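Local coordinates for nucleoside permease NupG (Escherichia coli K-12, PDB 7DLA), which carries purine and pyrimidine nucleosides across the bacterial inner membrane as a proton-driven symporter of the major facilitator superfamily, at residues 8-19 and 135-146. The protein carries 1 engineered substitution. Residues are numbered along the deposited sequence; the frame is centred on the assembly and turned at random.
Sequences KILSFLQFCLWG and IRIWGTIGFIMA
F12 of helix 3-19 and G142 of helix 138-152 meet where the first and fifth transmembrane helices of this major facilitator superfamily transporter pack side by side. The segments run roughly parallel, crossing at -33° with axes 6.7 Å apart, an approach consistent with G139 and G142, where a side chain would collide with the partner helix.

F12, its CG anti to the backbone N (chi1 -169°), enters as a knob among W138, I141, G142 and M145: G142 CA lies over one ring face, 3.7 Å from the centroid, while I141 CG2 and M145 CE abut the ring edge. The aliphatic part of K8 runs obliquely against W138, CD nearest CD1 of that ring. Toward the C-terminal end of helix 3-19, F143 turns a face to G19, and its CE1 reaches the CB of W18, which itself stacks on Y106. Were F143 an alanine, G19 CA would probably lose its CH-pi partner and a gap open beside W18. CE2 and CZ of F15 lie over one face of the R136 guanidinium, toward its rim.

Polar links are few. F12 CA makes a CA-H...O contact of 3.3 Å with W138 O, and G139 CA a similar one with S11 O. At the cytoplasmic end, S11 OG donates the one hydrogen bond between the segments, 3.1 Å to I135 O, arriving in the carbonyl plane on a lone pair at a C=O...OG angle of 142°.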
ATOM      1  N   LYS A   8      14.817   4.341 -14.035  1.00 61.89           N
ATOM      2  CA  LYS A   8      15.152   4.314 -12.615  1.00 61.22           C
ATOM      3  C   LYS A   8      14.772   5.620 -11.909  1.00 63.40           C
ATOM      4  O   LYS A   8      14.315   5.598 -10.755  1.00 59.71           O
ATOM      5  CB  LYS A   8      16.639   4.035 -12.455  1.00 60.84           C
ATOM      6  CG  LYS A   8      17.019   2.671 -12.881  1.00 61.06           C
ATOM      7  CD  LYS A   8      18.267   2.210 -12.184  1.00 59.73           C
ATOM      8  CE  LYS A   8      19.087   1.259 -13.050  1.00 60.12           C
ATOM      9  NZ  LYS A   8      19.998   0.384 -12.250  1.00 57.45           N
ATOM     10  N   ILE A   9      14.966   6.764 -12.574  1.00 60.70           N
ATOM     11  CA  ILE A   9      14.516   8.030 -12.008  1.00 59.88           C
ATOM     12  C   ILE A   9      13.009   8.053 -11.915  1.00 58.91           C
ATOM     13  O   ILE A   9      12.457   8.531 -10.914  1.00 57.92           O
ATOM     14  CB  ILE A   9      15.046   9.207 -12.841  1.00 60.15           C
ATOM     15  CG1 ILE A   9      16.564   9.173 -12.823  1.00 60.62           C
ATOM     16  CG2 ILE A   9      14.530  10.527 -12.303  1.00 59.45           C
ATOM     17  CD1 ILE A   9      17.170   9.914 -13.911  1.00 60.64           C
ATOM     18  N   LEU A  10      12.319   7.548 -12.947  1.00 59.27           N
ATOM     19  CA  LEU A  10      10.863   7.476 -12.897  1.00 58.53           C
ATOM     20  C   LEU A  10      10.382   6.618 -11.730  1.00 57.79           C
ATOM     21  O   LEU A  10       9.442   6.996 -11.027  1.00 56.94           O
ATOM     22  CB  LEU A  10      10.331   6.933 -14.209  1.00 59.06           C
ATOM     23  CG  LEU A  10       9.116   7.741 -14.641  1.00 58.76           C
ATOM     24  CD1 LEU A  10       9.474   9.185 -14.801  1.00 58.53           C
ATOM     25  CD2 LEU A  10       8.573   7.172 -15.935  1.00 60.23           C
ATOM     26  N   SER A  11      11.002   5.447 -11.529  1.00 58.41           N
ATOM     27  CA  SER A  11      10.653   4.586 -10.399  1.00 58.00           C
ATOM     28  C   SER A  11      10.883   5.324  -9.088  1.00 57.35           C
ATOM     29  O   SER A  11       9.961   5.449  -8.258  1.00 58.41           O
ATOM     30  CB  SER A  11      11.474   3.292 -10.458  1.00 59.19           C
ATOM     31  OG  SER A  11      10.783   2.195  -9.897  1.00 59.49           O
ATOM     32  N   PHE A  12      12.113   5.831  -8.898  1.00 57.49           N
ATOM     33  CA  PHE A  12      12.457   6.609  -7.717  1.00 57.00           C
ATOM     34  C   PHE A  12      11.378   7.628  -7.408  1.00 57.51           C
ATOM     35  O   PHE A  12      10.798   7.618  -6.321  1.00 53.87           O
ATOM     36  CB  PHE A  12      13.772   7.350  -7.913  1.00 56.99           C
ATOM     37  CG  PHE A  12      14.289   7.955  -6.641  1.00 56.06           C
ATOM     38  CD1 PHE A  12      15.012   7.195  -5.739  1.00 56.11           C
ATOM     39  CD2 PHE A  12      14.102   9.289  -6.369  1.00 55.73           C
ATOM     40  CE1 PHE A  12      15.493   7.744  -4.570  1.00 56.58           C
ATOM     41  CE2 PHE A  12      14.556   9.833  -5.179  1.00 56.28           C
ATOM     42  CZ  PHE A  12      15.261   9.049  -4.283  1.00 56.34           C
ATOM     43  N   LEU A  13      11.115   8.528  -8.362  1.00 55.70           N
ATOM     44  CA  LEU A  13      10.206   9.649  -8.136  1.00 56.04           C
ATOM     45  C   LEU A  13       8.792   9.171  -7.853  1.00 55.44           C
ATOM     46  O   LEU A  13       8.135   9.660  -6.916  1.00 55.32           O
ATOM     47  CB  LEU A  13      10.210  10.593  -9.344  1.00 55.40           C
ATOM     48  CG  LEU A  13      11.476  11.386  -9.554  1.00 54.80           C
ATOM     49  CD1 LEU A  13      11.246  12.343 -10.671  1.00 55.14           C
ATOM     50  CD2 LEU A  13      11.746  12.115  -8.274  1.00 53.99           C
ATOM     51  N   GLN A  14       8.295   8.253  -8.695  1.00 55.84           N
ATOM     52  CA  GLN A  14       6.968   7.675  -8.589  1.00 55.98           C
ATOM     53  C   GLN A  14       6.688   7.284  -7.153  1.00 55.47           C
ATOM     54  O   GLN A  14       5.582   7.477  -6.633  1.00 54.90           O
ATOM     55  CB  GLN A  14       6.847   6.440  -9.479  1.00 56.33           C
ATOM     56  CG  GLN A  14       5.633   5.599  -9.151  1.00 56.31           C
ATOM     57  CD  GLN A  14       4.362   6.163  -9.748  1.00 56.67           C
ATOM     58  OE1 GLN A  14       4.399   6.834 -10.774  1.00 57.19           O
ATOM     59  NE2 GLN A  14       3.240   5.931  -9.092  1.00 56.72           N
ATOM     60  N   PHE A  15       7.701   6.741  -6.498  1.00 55.92           N
ATOM     61  CA  PHE A  15       7.460   6.288  -5.140  1.00 55.60           C
ATOM     62  C   PHE A  15       7.956   7.238  -4.069  1.00 54.72           C
ATOM     63  O   PHE A  15       7.416   7.233  -2.961  1.00 54.79           O
ATOM     64  CB  PHE A  15       8.082   4.918  -4.958  1.00 55.91           C
ATOM     65  CG  PHE A  15       7.366   3.882  -5.704  1.00 56.17           C
ATOM     66  CD1 PHE A  15       6.047   3.597  -5.393  1.00 56.43           C
ATOM     67  CD2 PHE A  15       7.963   3.237  -6.767  1.00 57.52           C
ATOM     68  CE1 PHE A  15       5.362   2.635  -6.100  1.00 57.68           C
ATOM     69  CE2 PHE A  15       7.291   2.271  -7.474  1.00 62.32           C
ATOM     70  CZ  PHE A  15       5.986   1.969  -7.141  1.00 57.13           C
ATOM     71  N   CYS A  16       8.966   8.042  -4.364  1.00 55.31           N
ATOM     72  CA  CYS A  16       9.413   9.044  -3.417  1.00 54.32           C
ATOM     73  C   CYS A  16       8.261   9.958  -3.058  1.00 53.29           C
ATOM     74  O   CYS A  16       7.987  10.185  -1.876  1.00 52.70           O
ATOM     75  CB  CYS A  16      10.561   9.841  -4.020  1.00 54.07           C
ATOM     76  SG  CYS A  16      11.562  10.577  -2.777  1.00 55.25           S
ATOM     77  N   LEU A  17       7.533  10.447  -4.074  1.00 53.31           N
ATOM     78  CA  LEU A  17       6.435  11.373  -3.795  1.00 53.62           C
ATOM     79  C   LEU A  17       5.398  10.731  -2.895  1.00 53.86           C
ATOM     80  O   LEU A  17       4.818  11.405  -2.043  1.00 54.75           O
ATOM     81  CB  LEU A  17       5.772  11.875  -5.081  1.00 52.90           C
ATOM     82  CG  LEU A  17       4.843  11.005  -5.935  1.00 53.91           C
ATOM     83  CD1 LEU A  17       3.363  11.037  -5.502  1.00 53.97           C
ATOM     84  CD2 LEU A  17       4.956  11.421  -7.376  1.00 53.42           C
ATOM     85  N   TRP A  18       5.130   9.439  -3.080  1.00 54.45           N
ATOM     86  CA  TRP A  18       4.171   8.763  -2.209  1.00 54.47           C
ATOM     87  C   TRP A  18       4.709   8.580  -0.786  1.00 55.17           C
ATOM     88  O   TRP A  18       4.005   8.884   0.186  1.00 55.07           O
ATOM     89  CB  TRP A  18       3.779   7.418  -2.812  1.00 55.53           C
ATOM     90  CG  TRP A  18       2.327   6.998  -2.548  1.00 55.64           C
ATOM     91  CD1 TRP A  18       1.257   7.821  -2.343  1.00 55.34           C
ATOM     92  CD2 TRP A  18       1.806   5.665  -2.559  1.00 55.35           C
ATOM     93  NE1 TRP A  18       0.114   7.084  -2.171  1.00 55.63           N
ATOM     94  CE2 TRP A  18       0.421   5.756  -2.305  1.00 57.35           C
ATOM     95  CE3 TRP A  18       2.378   4.400  -2.739  1.00 55.59           C
ATOM     96  CZ2 TRP A  18      -0.401   4.631  -2.232  1.00 56.31           C
ATOM     97  CZ3 TRP A  18       1.567   3.293  -2.662  1.00 55.82           C
ATOM     98  CH2 TRP A  18       0.188   3.412  -2.411  1.00 56.16           C
ATOM     99  N   GLY A  19       5.941   8.069  -0.646  1.00 54.78           N
ATOM    100  CA  GLY A  19       6.489   7.770   0.670  1.00 55.05           C
ATOM    101  C   GLY A  19       6.682   8.981   1.556  1.00 55.24           C
ATOM    102  O   GLY A  19       6.693   8.855   2.783  1.00 55.15           O
ATOM    103  N   ILE A 135      15.311  -1.998 -12.068  1.00 63.90           N
ATOM    104  CA  ILE A 135      14.702  -0.663 -12.287  1.00 63.62           C
ATOM    105  C   ILE A 135      13.592  -0.505 -11.256  1.00 63.60           C
ATOM    106  O   ILE A 135      13.211   0.625 -10.993  1.00 65.64           O
ATOM    107  CB  ILE A 135      14.136  -0.586 -13.705  1.00 64.23           C
ATOM    108  CG1 ILE A 135      15.244  -0.649 -14.748  1.00 64.20           C
ATOM    109  CG2 ILE A 135      13.295   0.656 -13.875  1.00 63.94           C
ATOM    110  CD1 ILE A 135      14.721  -0.840 -16.142  1.00 72.38           C
ATOM    111  N   ARG A 136      13.093  -1.611 -10.709  1.00 64.18           N
ATOM    112  CA  ARG A 136      12.000  -1.509  -9.719  1.00 65.06           C
ATOM    113  C   ARG A 136      12.563  -1.452  -8.306  1.00 63.18           C
ATOM    114  O   ARG A 136      11.774  -1.378  -7.390  1.00 62.68           O
ATOM    115  CB  ARG A 136      11.033  -2.684  -9.833  1.00 69.76           C
ATOM    116  CG  ARG A 136       9.866  -2.604  -8.861  1.00 76.11           C
ATOM    117  CD  ARG A 136       8.773  -1.655  -9.311  1.00 78.56           C
ATOM    118  NE  ARG A 136       7.524  -2.023  -8.680  1.00 81.56           N
ATOM    119  CZ  ARG A 136       7.266  -1.848  -7.392  1.00 83.01           C
ATOM    120  NH1 ARG A 136       6.104  -2.234  -6.898  1.00 87.87           N
ATOM    121  NH2 ARG A 136       8.159  -1.277  -6.604  1.00 77.89           N
ATOM    122  N   ILE A 137      13.876  -1.478  -8.144  1.00 62.12           N
ATOM    123  CA  ILE A 137      14.443  -1.395  -6.773  1.00 60.99           C
ATOM    124  C   ILE A 137      14.599   0.065  -6.400  1.00 59.90           C
ATOM    125  O   ILE A 137      14.845   0.324  -5.239  1.00 59.55           O
ATOM    126  CB  ILE A 137      15.820  -2.055  -6.687  1.00 60.61           C
ATOM    127  CG1 ILE A 137      15.833  -3.420  -7.366  1.00 62.05           C
ATOM    128  CG2 ILE A 137      16.264  -2.131  -5.242  1.00 59.18           C
ATOM    129  CD1 ILE A 137      17.126  -4.168  -7.196  1.00 63.88           C
ATOM    130  N   TRP A 138      14.520   0.956  -7.377  1.00 59.67           N
ATOM    131  CA  TRP A 138      14.726   2.391  -7.102  1.00 58.34           C
ATOM    132  C   TRP A 138      13.419   2.997  -6.637  1.00 58.19           C
ATOM    133  O   TRP A 138      13.463   4.017  -5.979  1.00 57.73           O
ATOM    134  CB  TRP A 138      15.339   3.074  -8.317  1.00 58.92           C
ATOM    135  CG  TRP A 138      16.778   2.709  -8.413  1.00 58.20           C
ATOM    136  CD1 TRP A 138      17.328   1.689  -9.119  1.00 58.28           C
ATOM    137  CD2 TRP A 138      17.841   3.300  -7.664  1.00 57.14           C
ATOM    138  NE1 TRP A 138      18.668   1.631  -8.886  1.00 56.71           N
ATOM    139  CE2 TRP A 138      19.012   2.610  -8.004  1.00 56.51           C
ATOM    140  CE3 TRP A 138      17.913   4.354  -6.759  1.00 56.26           C
ATOM    141  CZ2 TRP A 138      20.249   2.949  -7.477  1.00 55.41           C
ATOM    142  CZ3 TRP A 138      19.135   4.686  -6.240  1.00 55.08           C
ATOM    143  CH2 TRP A 138      20.283   3.993  -6.593  1.00 54.38           C
ATOM    144  N   GLY A 139      12.309   2.317  -6.898  1.00 58.80           N
ATOM    145  CA  GLY A 139      11.002   2.791  -6.415  1.00 58.04           C
ATOM    146  C   GLY A 139      10.911   2.533  -4.929  1.00 57.79           C
ATOM    147  O   GLY A 139      10.239   3.283  -4.236  1.00 56.69           O
ATOM    148  N   THR A 140      11.569   1.463  -4.492  1.00 58.24           N
ATOM    149  CA  THR A 140      11.692   1.048  -3.085  1.00 58.44           C
ATOM    150  C   THR A 140      12.700   1.971  -2.419  1.00 56.78           C
ATOM    151  O   THR A 140      12.499   2.302  -1.271  1.00 56.53           O
ATOM    152  CB  THR A 140      12.184  -0.393  -3.028  1.00 59.70           C
ATOM    153  OG1 THR A 140      11.356  -1.102  -3.939  1.00 66.23           O
ATOM    154  CG2 THR A 140      12.040  -1.010  -1.659  1.00 59.24           C
ATOM    155  N   ILE A 141      13.742   2.375  -3.133  1.00 56.74           N
ATOM    156  CA  ILE A 141      14.725   3.304  -2.518  1.00 57.28           C
ATOM    157  C   ILE A 141      14.050   4.662  -2.369  1.00 56.90           C
ATOM    158  O   ILE A 141      14.177   5.273  -1.317  1.00 56.09           O
ATOM    159  CB  ILE A 141      16.013   3.404  -3.347  1.00 57.27           C
ATOM    160  CG1 ILE A 141      16.776   2.084  -3.370  1.00 57.37           C
ATOM    161  CG2 ILE A 141      16.890   4.514  -2.811  1.00 57.03           C
ATOM    162  CD1 ILE A 141      18.197   2.237  -3.805  1.00 56.75           C
ATOM    163  N   GLY A 142      13.372   5.124  -3.411  1.00 56.35           N
ATOM    164  CA  GLY A 142      12.673   6.392  -3.273  1.00 56.05           C
ATOM    165  C   GLY A 142      11.768   6.415  -2.065  1.00 55.89           C
ATOM    166  O   GLY A 142      11.797   7.353  -1.265  1.00 56.35           O
ATOM    167  N   PHE A 143      10.998   5.347  -1.886  1.00 55.99           N
ATOM    168  CA  PHE A 143      10.063   5.273  -0.772  1.00 55.37           C
ATOM    169  C   PHE A 143      10.792   5.293   0.572  1.00 56.08           C
ATOM    170  O   PHE A 143      10.521   6.153   1.422  1.00 55.93           O
ATOM    171  CB  PHE A 143       9.213   4.007  -0.892  1.00 55.48           C
ATOM    172  CG  PHE A 143       7.870   4.131  -0.234  1.00 55.24           C
ATOM    173  CD1 PHE A 143       6.818   4.721  -0.918  1.00 55.01           C
ATOM    174  CD2 PHE A 143       7.643   3.643   1.038  1.00 54.99           C
ATOM    175  CE1 PHE A 143       5.573   4.836  -0.347  1.00 54.93           C
ATOM    176  CE2 PHE A 143       6.401   3.776   1.618  1.00 55.41           C
ATOM    177  CZ  PHE A 143       5.362   4.374   0.924  1.00 54.94           C
ATOM    178  N   ILE A 144      11.691   4.321   0.806  1.00 56.23           N
ATOM    179  CA  ILE A 144      12.325   4.235   2.131  1.00 57.05           C
ATOM    180  C   ILE A 144      13.161   5.478   2.437  1.00 57.99           C
ATOM    181  O   ILE A 144      13.191   5.954   3.581  1.00 58.67           O
ATOM    182  CB  ILE A 144      13.145   2.938   2.293  1.00 57.14           C
ATOM    183  CG1 ILE A 144      12.263   1.708   2.022  1.00 55.69           C
ATOM    184  CG2 ILE A 144      13.838   2.894   3.662  1.00 57.64           C
ATOM    185  CD1 ILE A 144      12.938   0.346   2.312  1.00 55.21           C
ATOM    186  N   MET A 145      13.809   6.059   1.434  1.00 61.20           N
ATOM    187  CA  MET A 145      14.550   7.280   1.684  1.00 58.44           C
ATOM    188  C   MET A 145      13.624   8.441   1.959  1.00 57.99           C
ATOM    189  O   MET A 145      13.945   9.268   2.802  1.00 58.59           O
ATOM    190  CB  MET A 145      15.433   7.597   0.503  1.00 59.19           C
ATOM    191  CG  MET A 145      16.888   7.419   0.764  1.00 61.55           C
ATOM    192  SD  MET A 145      17.643   7.982  -0.766  1.00 74.63           S
ATOM    193  CE  MET A 145      16.734   9.512  -1.012  1.00 60.74           C
ATOM    194  N   ALA A 146      12.500   8.561   1.237  1.00 56.61           N
ATOM    195  CA  ALA A 146      11.575   9.651   1.535  1.00 56.47           C
ATOM    196  C   ALA A 146      11.124   9.584   2.980  1.00 57.76           C
ATOM    197  O   ALA A 146      11.097  10.603   3.682  1.00 58.92           O
ATOM    198  CB  ALA A 146      10.376   9.628   0.591  1.00 54.88           C
TER